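Long-range contact in bottromycin amidohydrolase (Streptomyces purpureus, PDB 6I5S), which probably hydrolyses an amide bond in thiazoline-containing bottromycin precursors as a zinc-dependent amidohydrolase, acting as the gatekeeper of the biosynthetic pathway: residues A[27-40]-A[423-437]. Sequence-based numbering, arbitrary orientation.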
loop_
_atom_site.group_PDB
_atom_site.type_symbol
_atom_site.label_atom_id
_atom_site.label_comp_id
_atom_site.label_asym_id
_atom_site.label_seq_id
_atom_site.Cartn_x
_atom_site.Cartn_y
_atom_site.Cartn_z
ATOM N N ALA A 27 -3.629 13.104 -18.700
ATOM C CA ALA A 27 -2.307 12.517 -18.906
ATOM C C ALA A 27 -2.356 10.993 -18.872
ATOM O O ALA A 27 -1.741 10.333 -19.730
ATOM C CB ALA A 27 -1.315 13.049 -17.886
ATOM N N LEU A 28 -3.098 10.414 -17.908
ATOM C CA LEU A 28 -3.159 8.958 -17.765
ATOM C C LEU A 28 -3.935 8.349 -18.942
ATOM O O LEU A 28 -3.588 7.269 -19.426
ATOM C CB LEU A 28 -3.791 8.567 -16.428
ATOM C CG LEU A 28 -3.088 9.063 -15.157
ATOM C CD1 LEU A 28 -3.860 8.612 -13.999
ATOM C CD2 LEU A 28 -1.730 8.457 -15.099
ATOM N N GLU A 29 -4.922 9.074 -19.459
ATOM C CA GLU A 29 -5.634 8.611 -20.678
ATOM C C GLU A 29 -4.725 8.606 -21.896
ATOM O O GLU A 29 -4.736 7.641 -22.664
ATOM C CB GLU A 29 -6.843 9.491 -20.926
ATOM C CG GLU A 29 -7.924 9.267 -19.902
ATOM C CD GLU A 29 -9.246 10.007 -20.211
ATOM O OE1 GLU A 29 -9.287 10.855 -21.129
ATOM O OE2 GLU A 29 -10.257 9.733 -19.527
ATOM N N ARG A 30 -3.902 9.655 -22.067
ATOM C CA ARG A 30 -2.985 9.709 -23.212
ATOM C C ARG A 30 -1.974 8.582 -23.151
ATOM O O ARG A 30 -1.666 7.958 -24.168
ATOM C CB ARG A 30 -2.246 11.047 -23.262
ATOM C CG ARG A 30 -3.084 12.219 -23.763
ATOM C CD ARG A 30 -2.225 13.502 -24.042
ATOM N NE ARG A 30 -1.397 13.870 -22.886
ATOM C CZ ARG A 30 -1.770 14.696 -21.914
ATOM N NH1 ARG A 30 -2.959 15.277 -21.955
ATOM N NH2 ARG A 30 -0.956 14.936 -20.893
ATOM N N LEU A 31 -1.431 8.324 -21.957
ATOM C CA LEU A 31 -0.464 7.250 -21.787
ATOM C C LEU A 31 -1.050 5.885 -22.114
ATOM O O LEU A 31 -0.302 4.990 -22.526
ATOM C CB LEU A 31 0.110 7.287 -20.343
ATOM C CG LEU A 31 0.981 8.528 -20.107
ATOM C CD1 LEU A 31 1.188 8.725 -18.591
ATOM C CD2 LEU A 31 2.346 8.449 -20.815
ATOM N N ALA A 32 -2.389 5.702 -21.982
ATOM C CA ALA A 32 -2.978 4.391 -22.213
ATOM C C ALA A 32 -3.040 4.062 -23.698
ATOM O O ALA A 32 -3.336 2.918 -24.061
ATOM C CB ALA A 32 -4.349 4.335 -21.559
ATOM N N ASP A 33 -2.758 5.031 -24.549
ATOM C CA ASP A 33 -2.665 4.808 -25.988
ATOM C C ASP A 33 -1.292 4.324 -26.401
ATOM O O ASP A 33 -1.012 4.199 -27.601
ATOM C CB ASP A 33 -3.016 6.095 -26.751
ATOM C CG ASP A 33 -4.491 6.369 -26.828
ATOM O OD1 ASP A 33 -5.293 5.420 -26.746
ATOM O OD2 ASP A 33 -4.845 7.554 -26.997
ATOM N N ARG A 34 -0.427 4.051 -25.473
ATOM C CA ARG A 34 0.942 3.733 -25.855
ATOM C C ARG A 34 1.059 2.260 -26.221
ATOM O O ARG A 34 0.157 1.461 -25.905
ATOM C CB ARG A 34 1.881 4.057 -24.719
ATOM C CG ARG A 34 2.111 5.531 -24.545
ATOM C CD ARG A 34 3.426 5.701 -23.973
ATOM N NE ARG A 34 3.814 7.096 -23.912
ATOM C CZ ARG A 34 4.770 7.520 -23.098
ATOM N NH1 ARG A 34 5.443 6.658 -22.372
ATOM N NH2 ARG A 34 5.085 8.790 -23.041
ATOM N N PRO A 35 2.164 1.870 -26.867
ATOM C CA PRO A 35 2.371 0.453 -27.198
ATOM C C PRO A 35 2.426 -0.401 -25.938
ATOM O O PRO A 35 2.968 0.019 -24.902
ATOM C CB PRO A 35 3.724 0.459 -27.934
ATOM C CG PRO A 35 3.892 1.826 -28.409
ATOM C CD PRO A 35 3.251 2.720 -27.414
ATOM N N ARG A 36 1.875 -1.619 -26.025
ATOM C CA ARG A 36 1.960 -2.561 -24.901
ATOM C C ARG A 36 2.755 -3.798 -25.282
ATOM O O ARG A 36 2.654 -4.840 -24.620
ATOM C CB ARG A 36 0.575 -2.945 -24.388
ATOM C CG ARG A 36 -0.133 -1.742 -23.756
ATOM C CD ARG A 36 -1.581 -2.029 -23.420
ATOM N NE ARG A 36 -2.274 -0.777 -23.099
ATOM C CZ ARG A 36 -2.565 -0.318 -21.886
ATOM N NH1 ARG A 36 -2.198 -0.968 -20.785
ATOM N NH2 ARG A 36 -3.165 0.869 -21.792
ATOM N N THR A 37 3.562 -3.668 -26.331
ATOM C CA THR A 37 4.399 -4.742 -26.833
ATOM C C THR A 37 5.812 -4.220 -26.912
ATOM O O THR A 37 6.036 -3.140 -27.455
ATOM C CB THR A 37 3.896 -5.227 -28.213
ATOM O OG1 THR A 37 2.641 -5.919 -28.022
ATOM C CG2 THR A 37 4.948 -6.165 -28.872
ATOM N N HIS A 38 6.755 -4.961 -26.341
ATOM C CA HIS A 38 8.121 -4.473 -26.173
ATOM C C HIS A 38 9.089 -5.633 -26.225
ATOM O O HIS A 38 8.732 -6.768 -25.937
ATOM C CB HIS A 38 8.330 -3.786 -24.819
ATOM C CG HIS A 38 7.361 -2.684 -24.536
ATOM N ND1 HIS A 38 7.555 -1.393 -24.986
ATOM C CD2 HIS A 38 6.165 -2.692 -23.907
ATOM C CE1 HIS A 38 6.532 -0.645 -24.606
ATOM N NE2 HIS A 38 5.677 -1.408 -23.951
ATOM N N VAL A 39 10.343 -5.306 -26.486
ATOM C CA VAL A 39 11.474 -6.162 -26.157
ATOM C C VAL A 39 12.450 -5.312 -25.354
ATOM O O VAL A 39 12.873 -4.248 -25.818
ATOM C CB VAL A 39 12.152 -6.735 -27.403
ATOM C CG1 VAL A 39 13.359 -7.595 -26.997
ATOM C CG2 VAL A 39 11.176 -7.539 -28.190
ATOM N N PHE A 40 12.778 -5.752 -24.142
ATOM C CA PHE A 40 13.799 -5.103 -23.312
ATOM C C PHE A 40 15.012 -6.027 -23.303
ATOM O O PHE A 40 14.906 -7.184 -22.885
ATOM C CB PHE A 40 13.302 -4.862 -21.875
ATOM C CG PHE A 40 12.077 -3.996 -21.776
ATOM C CD1 PHE A 40 12.184 -2.633 -21.692
ATOM C CD2 PHE A 40 10.815 -4.550 -21.799
ATOM C CE1 PHE A 40 11.072 -1.848 -21.636
ATOM C CE2 PHE A 40 9.714 -3.777 -21.718
ATOM C CZ PHE A 40 9.832 -2.424 -21.645
ATOM N N LEU A 423 6.787 -0.341 -15.930
ATOM C CA LEU A 423 5.896 -1.001 -16.885
ATOM C C LEU A 423 4.579 -1.327 -16.207
ATOM O O LEU A 423 4.558 -2.071 -15.215
ATOM C CB LEU A 423 6.542 -2.283 -17.378
ATOM C CG LEU A 423 5.948 -3.013 -18.568
ATOM C CD1 LEU A 423 5.996 -2.168 -19.829
ATOM C CD2 LEU A 423 6.738 -4.280 -18.775
ATOM N N VAL A 424 3.472 -0.800 -16.748
ATOM C CA VAL A 424 2.161 -0.920 -16.122
ATOM C C VAL A 424 1.247 -1.531 -17.153
ATOM O O VAL A 424 0.891 -0.846 -18.127
ATOM C CB VAL A 424 1.588 0.426 -15.668
ATOM C CG1 VAL A 424 0.297 0.202 -14.881
ATOM C CG2 VAL A 424 2.563 1.242 -14.939
ATOM N N ASP A 425 0.858 -2.788 -16.950
ATOM C CA ASP A 425 -0.005 -3.508 -17.930
ATOM C C ASP A 425 0.553 -3.288 -19.334
ATOM O O ASP A 425 -0.192 -3.039 -20.297
ATOM C CB ASP A 425 -1.470 -3.045 -17.827
ATOM C CG ASP A 425 -2.441 -3.942 -18.564
ATOM O OD1 ASP A 425 -2.093 -5.107 -18.888
ATOM O OD2 ASP A 425 -3.601 -3.492 -18.813
ATOM N N GLY A 426 1.880 -3.364 -19.458
ATOM C CA GLY A 426 2.550 -3.229 -20.772
ATOM C C GLY A 426 2.921 -1.840 -21.245
ATOM O O GLY A 426 3.683 -1.718 -22.228
ATOM N N VAL A 427 2.406 -0.781 -20.633
ATOM C CA VAL A 427 2.813 0.570 -21.023
ATOM C C VAL A 427 4.106 0.897 -20.290
ATOM O O VAL A 427 4.163 0.820 -19.058
ATOM C CB VAL A 427 1.730 1.603 -20.684
ATOM C CG1 VAL A 427 2.243 3.007 -20.883
ATOM C CG2 VAL A 427 0.458 1.344 -21.475
ATOM N N PHE A 428 5.114 1.309 -21.026
ATOM C CA PHE A 428 6.412 1.619 -20.421
ATOM C C PHE A 428 6.509 3.112 -20.163
ATOM O O PHE A 428 6.618 3.905 -21.100
ATOM C CB PHE A 428 7.574 1.184 -21.307
ATOM C CG PHE A 428 8.943 1.346 -20.638
ATOM C CD1 PHE A 428 9.281 0.564 -19.542
ATOM C CD2 PHE A 428 9.899 2.256 -21.119
ATOM C CE1 PHE A 428 10.512 0.693 -18.917
ATOM C CE2 PHE A 428 11.139 2.382 -20.495
ATOM C CZ PHE A 428 11.461 1.594 -19.412
ATOM N N LEU A 429 6.532 3.480 -18.897
ATOM C CA LEU A 429 6.784 4.852 -18.460
ATOM C C LEU A 429 8.279 4.981 -18.216
ATOM O O LEU A 429 8.786 4.417 -17.234
ATOM C CB LEU A 429 6.025 5.178 -17.185
ATOM C CG LEU A 429 4.492 4.855 -17.187
ATOM C CD1 LEU A 429 3.872 5.038 -15.842
ATOM C CD2 LEU A 429 3.816 5.732 -18.261
ATOM N N ASP A 430 8.980 5.737 -19.067
ATOM C CA ASP A 430 10.403 5.921 -18.862
ATOM C C ASP A 430 10.665 7.017 -17.827
ATOM O O ASP A 430 9.758 7.601 -17.251
ATOM C CB ASP A 430 11.145 6.186 -20.192
ATOM C CG ASP A 430 10.818 7.506 -20.836
ATOM O OD1 ASP A 430 10.363 8.442 -20.178
ATOM O OD2 ASP A 430 11.020 7.628 -22.076
ATOM N N GLY A 431 11.942 7.281 -17.563
ATOM C CA GLY A 431 12.280 8.186 -16.481
ATOM C C GLY A 431 11.768 9.587 -16.719
ATOM O O GLY A 431 11.368 10.272 -15.792
ATOM N N GLU A 432 11.752 10.031 -17.978
ATOM C CA GLU A 432 11.220 11.352 -18.250
ATOM C C GLU A 432 9.720 11.370 -18.094
ATOM O O GLU A 432 9.167 12.365 -17.632
ATOM C CB GLU A 432 11.636 11.827 -19.661
ATOM C CG GLU A 432 13.156 12.055 -19.789
ATOM C CD GLU A 432 13.566 12.834 -21.040
ATOM O OE1 GLU A 432 12.719 13.012 -21.936
ATOM O OE2 GLU A 432 14.737 13.270 -21.122
ATOM N N ASP A 433 9.039 10.285 -18.483
ATOM C CA ASP A 433 7.604 10.149 -18.204
ATOM C C ASP A 433 7.331 10.218 -16.708
ATOM O O ASP A 433 6.365 10.846 -16.273
ATOM C CB ASP A 433 7.076 8.815 -18.703
ATOM C CG ASP A 433 7.095 8.686 -20.233
ATOM O OD1 ASP A 433 6.902 9.714 -20.953
ATOM O OD2 ASP A 433 7.304 7.542 -20.697
ATOM N N LEU A 434 8.174 9.569 -15.919
ATOM C CA LEU A 434 7.948 9.527 -14.463
ATOM C C LEU A 434 8.196 10.899 -13.860
ATOM O O LEU A 434 7.405 11.374 -13.040
ATOM C CB LEU A 434 8.814 8.449 -13.813
ATOM C CG LEU A 434 8.591 7.009 -14.224
ATOM C CD1 LEU A 434 9.655 6.094 -13.688
ATOM C CD2 LEU A 434 7.213 6.533 -13.753
ATOM N N ASP A 435 9.260 11.591 -14.303
ATOM C CA ASP A 435 9.499 12.950 -13.853
ATOM C C ASP A 435 8.320 13.849 -14.180
ATOM O O ASP A 435 7.946 14.709 -13.376
ATOM C CB ASP A 435 10.743 13.515 -14.540
ATOM C CG ASP A 435 12.040 12.877 -14.089
ATOM O OD1 ASP A 435 12.100 12.177 -13.081
ATOM O OD2 ASP A 435 13.071 13.146 -14.785
ATOM N N ARG A 436 7.786 13.724 -15.410
ATOM C CA ARG A 436 6.720 14.612 -15.843
ATOM C C ARG A 436 5.428 14.349 -15.056
ATOM O O ARG A 436 4.712 15.289 -14.684
ATOM C CB ARG A 436 6.492 14.415 -17.349
ATOM C CG ARG A 436 5.466 15.314 -18.001
ATOM C CD ARG A 436 5.472 15.133 -19.530
ATOM N NE ARG A 436 6.799 15.373 -20.113
ATOM C CZ ARG A 436 7.541 14.470 -20.755
ATOM N NH1 ARG A 436 7.116 13.221 -20.936
ATOM N NH2 ARG A 436 8.726 14.828 -21.234
ATOM N N LEU A 437 5.101 13.079 -14.827
ATOM C CA LEU A 437 3.911 12.744 -14.032
ATOM C C LEU A 437 4.034 13.254 -12.614
ATOM O O LEU A 437 3.105 13.854 -12.071
ATOM C CB LEU A 437 3.670 11.229 -14.012
ATOM C CG LEU A 437 3.088 10.592 -15.290
ATOM C CD1 LEU A 437 3.106 9.056 -15.245
ATOM C CD2 LEU A 437 1.699 11.050 -15.406
HETATM O O HOH W 1 4.727 1.819 -23.844
HETATM O O HOH W 2 -1.433 0.640 -18.383
#
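The backbone of 27-40 comes closest to that of 423-437 at R36 and G426, whose CA atoms are 4.2 Å apart, while helices 27-31 and 431-437 run nearly antiparallel, at 161°. R36 lies across the type I' turn 424-427, its long arm suited to reaching one carbonyl on each segment. NH1 bonds D425 O from above the carbonyl plane and lies 3.5 Å from D425 OD2 in a long salt bridge; OD1 of the same carboxylate pairs with R133. NH2 donates to A32 O; these two bonds hold the guanidinium's rotation, while V427 CG2 lies over one face. G426 suits the turn: its positive phi and the nearness of R36 leave no room for a side chain. H38 NE2 donates to G426 O (2.7 Å) in a bent hydrogen bond, with the oxygen close to the ring plane. A water links P35 O to F428 N.

With CG beside its backbone N (chi1 -74°) and an extended chain, R34 reaches D433, gripping it end-on: NH1 to OD2 (2.7 Å, 177°) and NH2 to OD1 (2.9 Å). Both oxygens are met from above the carboxylate plane; D430 N reaches OD2 from the other face, so OD2 is held from both faces of its plane. The branched ends of L31 and L437 meet tip to tip (CD1 to CD1, 3.9 Å), leucine being long enough to bridge the two helices with apolar contact. The flat F428 ring offers a face to F40 CE1, with F404 against both rings.

D433 serves both the capping box with D430 at the start of helix 431-444 and the salt bridge to R34, joining the segment that leads into the small antiparallel sheet to the C-terminal β-hairpin and helix.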